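Local coordinates for cupin domain protein (Microcystis aeruginosa DIANCHI905, PDB 5ZBF) that probably acts as a cupin-fold isomerase in forming the Choi moiety of aeruginosins, binding iron(II) and 4-hydroxyphenylpyruvic acid, at residues Ile11-Gln23 against Gln30-Ser42. Residues are numbered along the deposited sequence; the frame is centred on the assembly and turned at random. Where two conformers were deposited one is given.
Sequences IKLNPHVELEVFQ and QLSVIAPNAKLES. With ENO (3-(4-hydroxy-phenyl)pyruvic acid), chain B.
The ring of H16 lies against the type II turn A35-A38 as a flat lid, and the methyl of A38 is the small bump beneath it: CB sits over one ring face, 3.7 Å from the centroid, a CH-pi contact. With H16 CG beside the backbone N (chi1 -69°), the imidazole reaches across the turn, its edge near K39 O at the start of strand 39-42. Alanine suits both A35 and A38, being just large enough to meet the ring. N14 OD1 accepts from H16 N in an Asx turn, while H16 O takes the A35 amide at 2.8 Å.

Beyond this end, strands 17-23 and 30-34 form an antiparallel hairpin of the cupin beta-barrel domain, edging the ligand pocket. Two hydrogen-bonded pairs, E18 with V33 and E20 with L31, lock the register; E18 N points almost straight at V33 O (N-H...O 175°). On the face bearing these four residues, L31 CD1 meets the edge of the F22 ring at 4.1 Å.

V17, L19, Q30, S32 and I34 share the other face. There V17 CG2 rests against both methyls of L40, nearest CD1 at 3.7 Å; branched apolar side chains, crossing at about a right angle, suit this buried spot. L19 forks: CD1 sits over one face of the Q30 amide, nearest OE1 at 3.6 Å, and CD2 faces S32. L40 CB and CG lie over one face of the ligand's phenol ring, and L13 CD2 approaches its rim at C9 (3.8 Å).

Glutamine suits position 30 because its NE2 can donate both to ligand O2 (3.2 Å) and to D98, which would fix the amide's rotation. The ligand's phenol O3 donates to E41 O (2.7 Å). The chemistry thus implies a divided pocket: leucines hold the aromatic ring, while polar groups anchor its carboxylate and hydroxyl ends.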
loop_
_atom_site.group_PDB
_atom_site.type_symbol
_atom_site.label_atom_id
_atom_site.label_comp_id
_atom_site.label_asym_id
_atom_site.label_seq_id
_atom_site.Cartn_x
_atom_site.Cartn_y
_atom_site.Cartn_z
ATOM N N ILE A 11 -15.553 -1.061 -7.424
ATOM C CA ILE A 11 -16.646 -0.378 -6.743
ATOM C C ILE A 11 -16.612 1.126 -7.024
ATOM O O ILE A 11 -15.536 1.698 -7.167
ATOM C CB ILE A 11 -16.572 -0.683 -5.224
ATOM C CG1 ILE A 11 -17.486 -1.869 -4.891
ATOM C CG2 ILE A 11 -16.956 0.509 -4.362
ATOM C CD1 ILE A 11 -16.730 -3.132 -4.560
ATOM N N LYS A 12 -17.788 1.751 -7.079
ATOM C CA LYS A 12 -17.853 3.190 -7.153
ATOM C C LYS A 12 -18.513 3.649 -5.869
ATOM O O LYS A 12 -19.625 3.280 -5.579
ATOM C CB LYS A 12 -18.632 3.655 -8.369
ATOM C CG LYS A 12 -18.546 5.156 -8.567
ATOM C CD LYS A 12 -18.990 5.571 -9.955
ATOM C CE LYS A 12 -18.777 7.060 -10.156
ATOM N NZ LYS A 12 -19.653 7.604 -11.221
ATOM N N LEU A 13 -17.758 4.411 -5.085
ATOM C CA LEU A 13 -18.160 4.662 -3.713
ATOM C C LEU A 13 -19.113 5.822 -3.682
ATOM O O LEU A 13 -20.052 5.850 -2.887
ATOM C CB LEU A 13 -16.932 4.939 -2.848
ATOM C CG LEU A 13 -17.028 4.536 -1.381
ATOM C CD1 LEU A 13 -17.507 3.097 -1.226
ATOM C CD2 LEU A 13 -15.682 4.742 -0.702
ATOM N N ASN A 14 -18.854 6.787 -4.547
ATOM C CA ASN A 14 -19.730 7.924 -4.723
ATOM C C ASN A 14 -19.275 8.512 -6.052
ATOM O O ASN A 14 -18.388 7.923 -6.709
ATOM C CB ASN A 14 -19.587 8.905 -3.543
ATOM C CG ASN A 14 -18.139 9.307 -3.272
ATOM O OD1 ASN A 14 -17.504 9.976 -4.089
ATOM N ND2 ASN A 14 -17.618 8.919 -2.107
ATOM N N PRO A 15 -19.849 9.649 -6.461
ATOM C CA PRO A 15 -19.459 10.160 -7.764
ATOM C C PRO A 15 -17.980 10.510 -7.874
ATOM O O PRO A 15 -17.481 10.626 -8.991
ATOM C CB PRO A 15 -20.332 11.410 -7.928
ATOM C CG PRO A 15 -21.520 11.145 -7.073
ATOM C CD PRO A 15 -20.955 10.430 -5.880
ATOM N N HIS A 16 -17.282 10.655 -6.743
ATOM C CA HIS A 16 -15.863 10.989 -6.780
ATOM C C HIS A 16 -14.861 9.876 -6.643
ATOM O O HIS A 16 -13.699 10.091 -6.978
ATOM C CB HIS A 16 -15.514 11.990 -5.691
ATOM C CG HIS A 16 -16.102 13.327 -5.929
ATOM N ND1 HIS A 16 -16.505 14.153 -4.910
ATOM C CD2 HIS A 16 -16.355 13.985 -7.081
ATOM C CE1 HIS A 16 -16.959 15.274 -5.426
ATOM N NE2 HIS A 16 -16.883 15.196 -6.740
ATOM N N VAL A 17 -15.266 8.725 -6.120
ATOM C CA VAL A 17 -14.293 7.702 -5.731
ATOM C C VAL A 17 -14.562 6.362 -6.400
ATOM O O VAL A 17 -15.635 5.784 -6.258
ATOM C CB VAL A 17 -14.278 7.482 -4.201
ATOM C CG1 VAL A 17 -13.254 6.418 -3.823
ATOM C CG2 VAL A 17 -13.982 8.784 -3.475
ATOM N N GLU A 18 -13.568 5.868 -7.127
ATOM C CA GLU A 18 -13.609 4.529 -7.678
ATOM C C GLU A 18 -12.510 3.708 -7.036
ATOM O O GLU A 18 -11.385 4.206 -6.843
ATOM C CB GLU A 18 -13.436 4.590 -9.184
ATOM C CG GLU A 18 -14.642 5.226 -9.849
ATOM C CD GLU A 18 -14.423 5.503 -11.312
ATOM O OE1 GLU A 18 -13.301 5.901 -11.694
ATOM O OE2 GLU A 18 -15.382 5.341 -12.070
ATOM N N LEU A 19 -12.846 2.470 -6.687
ATOM C CA LEU A 19 -11.931 1.583 -5.982
ATOM C C LEU A 19 -11.807 0.234 -6.685
ATOM O O LEU A 19 -12.760 -0.238 -7.315
ATOM C CB LEU A 19 -12.422 1.333 -4.559
ATOM C CG LEU A 19 -12.655 2.519 -3.610
ATOM C CD1 LEU A 19 -13.215 2.008 -2.295
ATOM C CD2 LEU A 19 -11.379 3.300 -3.349
ATOM N N GLU A 20 -10.608 -0.351 -6.588
ATOM C CA GLU A 20 -10.372 -1.764 -6.878
ATOM C C GLU A 20 -10.043 -2.406 -5.536
ATOM O O GLU A 20 -9.011 -2.096 -4.925
ATOM C CB GLU A 20 -9.214 -1.939 -7.866
ATOM C CG GLU A 20 -9.522 -1.418 -9.271
ATOM C CD GLU A 20 -10.587 -2.208 -10.037
ATOM O OE1 GLU A 20 -10.884 -3.380 -9.704
ATOM O OE2 GLU A 20 -11.133 -1.648 -11.016
ATOM N N VAL A 21 -10.928 -3.285 -5.080
ATOM C CA VAL A 21 -10.894 -3.777 -3.703
ATOM C C VAL A 21 -10.393 -5.223 -3.677
ATOM O O VAL A 21 -10.972 -6.102 -4.320
ATOM C CB VAL A 21 -12.284 -3.707 -3.042
ATOM C CG1 VAL A 21 -12.201 -4.252 -1.627
ATOM C CG2 VAL A 21 -12.800 -2.271 -3.043
ATOM N N PHE A 22 -9.314 -5.453 -2.936
ATOM C CA PHE A 22 -8.693 -6.762 -2.864
ATOM C C PHE A 22 -8.760 -7.284 -1.426
ATOM O O PHE A 22 -8.358 -6.588 -0.489
ATOM C CB PHE A 22 -7.214 -6.707 -3.211
ATOM C CG PHE A 22 -6.856 -6.125 -4.560
ATOM C CD1 PHE A 22 -6.358 -6.943 -5.570
ATOM C CD2 PHE A 22 -6.881 -4.756 -4.780
ATOM C CE1 PHE A 22 -5.946 -6.409 -6.777
ATOM C CE2 PHE A 22 -6.464 -4.218 -5.989
ATOM C CZ PHE A 22 -5.998 -5.046 -6.989
ATOM N N GLN A 23 -9.192 -8.527 -1.261
ATOM C CA GLN A 23 -9.254 -9.145 0.063
ATOM C C GLN A 23 -7.953 -9.883 0.321
ATOM O O GLN A 23 -7.545 -10.685 -0.505
ATOM C CB GLN A 23 -10.429 -10.117 0.146
ATOM C CG GLN A 23 -10.768 -10.557 1.566
ATOM C CD GLN A 23 -11.357 -9.430 2.402
ATOM O OE1 GLN A 23 -12.309 -8.763 1.985
ATOM N NE2 GLN A 23 -10.796 -9.218 3.590
ATOM N N GLN A 30 -6.991 -1.595 -1.143
ATOM C CA GLN A 30 -7.672 -1.003 -2.292
ATOM C C GLN A 30 -6.831 -0.002 -3.056
ATOM O O GLN A 30 -6.083 0.769 -2.475
ATOM C CB GLN A 30 -9.010 -0.374 -1.870
ATOM C CG GLN A 30 -8.890 0.732 -0.843
ATOM C CD GLN A 30 -10.216 1.076 -0.166
ATOM O OE1 GLN A 30 -11.072 0.221 0.017
ATOM N NE2 GLN A 30 -10.368 2.326 0.224
ATOM N N LEU A 31 -6.951 -0.037 -4.381
ATOM C CA LEU A 31 -6.430 1.020 -5.224
ATOM C C LEU A 31 -7.581 1.995 -5.455
ATOM O O LEU A 31 -8.710 1.562 -5.716
ATOM C CB LEU A 31 -5.935 0.457 -6.562
ATOM C CG LEU A 31 -4.764 -0.517 -6.558
ATOM C CD1 LEU A 31 -4.579 -1.132 -7.939
ATOM C CD2 LEU A 31 -3.495 0.179 -6.095
ATOM N N SER A 32 -7.280 3.283 -5.333
ATOM C CA SER A 32 -8.270 4.365 -5.384
ATOM C C SER A 32 -8.017 5.313 -6.543
ATOM O O SER A 32 -6.870 5.601 -6.868
ATOM C CB SER A 32 -8.192 5.197 -4.100
ATOM O OG SER A 32 -8.746 4.509 -2.995
ATOM N N VAL A 33 -9.096 5.821 -7.138
ATOM C CA VAL A 33 -9.022 6.929 -8.063
ATOM C C VAL A 33 -10.036 7.956 -7.557
ATOM O O VAL A 33 -11.251 7.695 -7.552
ATOM C CB VAL A 33 -9.349 6.534 -9.514
ATOM C CG1 VAL A 33 -9.173 7.741 -10.426
ATOM C CG2 VAL A 33 -8.468 5.370 -9.966
ATOM N N ILE A 34 -9.525 9.101 -7.123
ATOM C CA ILE A 34 -10.348 10.205 -6.630
ATOM C C ILE A 34 -10.403 11.313 -7.687
ATOM O O ILE A 34 -9.370 11.800 -8.163
ATOM C CB ILE A 34 -9.827 10.761 -5.289
ATOM C CG1 ILE A 34 -9.898 9.679 -4.199
ATOM C CG2 ILE A 34 -10.610 12.004 -4.868
ATOM C CD1 ILE A 34 -9.393 10.131 -2.848
ATOM N N ALA A 35 -11.623 11.730 -8.029
ATOM C CA ALA A 35 -11.834 12.686 -9.109
ATOM C C ALA A 35 -11.151 14.035 -8.864
ATOM O O ALA A 35 -10.972 14.448 -7.716
ATOM C CB ALA A 35 -13.325 12.904 -9.317
ATOM N N PRO A 36 -10.798 14.743 -9.948
ATOM C CA PRO A 36 -10.319 16.111 -9.825
ATOM C C PRO A 36 -11.190 16.956 -8.896
ATOM O O PRO A 36 -12.424 16.861 -8.930
ATOM C CB PRO A 36 -10.381 16.625 -11.269
ATOM C CG PRO A 36 -10.158 15.409 -12.098
ATOM C CD PRO A 36 -10.842 14.300 -11.358
ATOM N N ASN A 37 -10.533 17.724 -8.037
ATOM C CA ASN A 37 -11.176 18.691 -7.159
ATOM C C ASN A 37 -12.189 18.114 -6.152
ATOM O O ASN A 37 -12.939 18.864 -5.548
ATOM C CB ASN A 37 -11.832 19.789 -8.000
ATOM C CG ASN A 37 -10.867 20.422 -8.995
ATOM O OD1 ASN A 37 -9.982 21.193 -8.620
ATOM N ND2 ASN A 37 -11.032 20.094 -10.266
ATOM N N ALA A 38 -12.183 16.800 -5.952
ATOM C CA ALA A 38 -13.152 16.150 -5.078
ATOM C C ALA A 38 -13.036 16.606 -3.625
ATOM O O ALA A 38 -11.932 16.752 -3.105
ATOM C CB ALA A 38 -12.994 14.643 -5.147
ATOM N N LYS A 39 -14.197 16.833 -3.000
ATOM C CA LYS A 39 -14.330 16.900 -1.549
ATOM C C LYS A 39 -14.918 15.594 -1.051
ATOM O O LYS A 39 -15.990 15.181 -1.496
ATOM C CB LYS A 39 -15.258 18.037 -1.123
ATOM C CG LYS A 39 -14.685 19.419 -1.339
ATOM C CD LYS A 39 -15.724 20.505 -1.153
ATOM C CE LYS A 39 -16.325 20.506 0.235
ATOM N NZ LYS A 39 -17.201 21.690 0.420
ATOM N N LEU A 40 -14.220 14.951 -0.118
ATOM C CA LEU A 40 -14.670 13.702 0.485
ATOM C C LEU A 40 -15.060 13.977 1.933
ATOM O O LEU A 40 -14.201 14.307 2.753
ATOM C CB LEU A 40 -13.554 12.652 0.459
ATOM C CG LEU A 40 -13.468 11.648 -0.682
ATOM C CD1 LEU A 40 -13.920 12.234 -2.008
ATOM C CD2 LEU A 40 -12.079 11.054 -0.789
ATOM N N GLU A 41 -16.350 13.835 2.237
ATOM C CA GLU A 41 -16.847 14.059 3.586
ATOM C C GLU A 41 -16.174 13.128 4.574
ATOM O O GLU A 41 -15.924 11.956 4.272
ATOM C CB GLU A 41 -18.367 13.853 3.648
ATOM C CG GLU A 41 -19.009 14.428 4.895
ATOM N N SER A 42 -15.880 13.649 5.757
ATOM C CA SER A 42 -15.256 12.853 6.799
ATOM C C SER A 42 -16.144 11.674 7.168
ATOM O O SER A 42 -17.379 11.800 7.203
ATOM C CB SER A 42 -14.978 13.705 8.040
ATOM O OG SER A 42 -14.145 14.807 7.722
HETATM O O4 ENO B . -11.054 6.619 3.979
HETATM C C9 ENO B . -13.983 7.702 0.959
HETATM C C8 ENO B . -15.137 8.474 1.101
HETATM C C7 ENO B . -15.225 9.430 2.115
HETATM C C6 ENO B . -14.151 9.610 2.983
HETATM C C5 ENO B . -12.998 8.838 2.841
HETATM C C4 ENO B . -12.907 7.883 1.830
HETATM O O3 ENO B . -16.351 10.186 2.261
HETATM C C3 ENO B . -11.645 7.049 1.705
HETATM C C2 ENO B . -11.551 6.170 2.942
HETATM C C1 ENO B . -12.076 4.801 2.925
HETATM O O2 ENO B . -12.313 4.212 1.838
HETATM O O1 ENO B . -12.282 4.243 4.027
#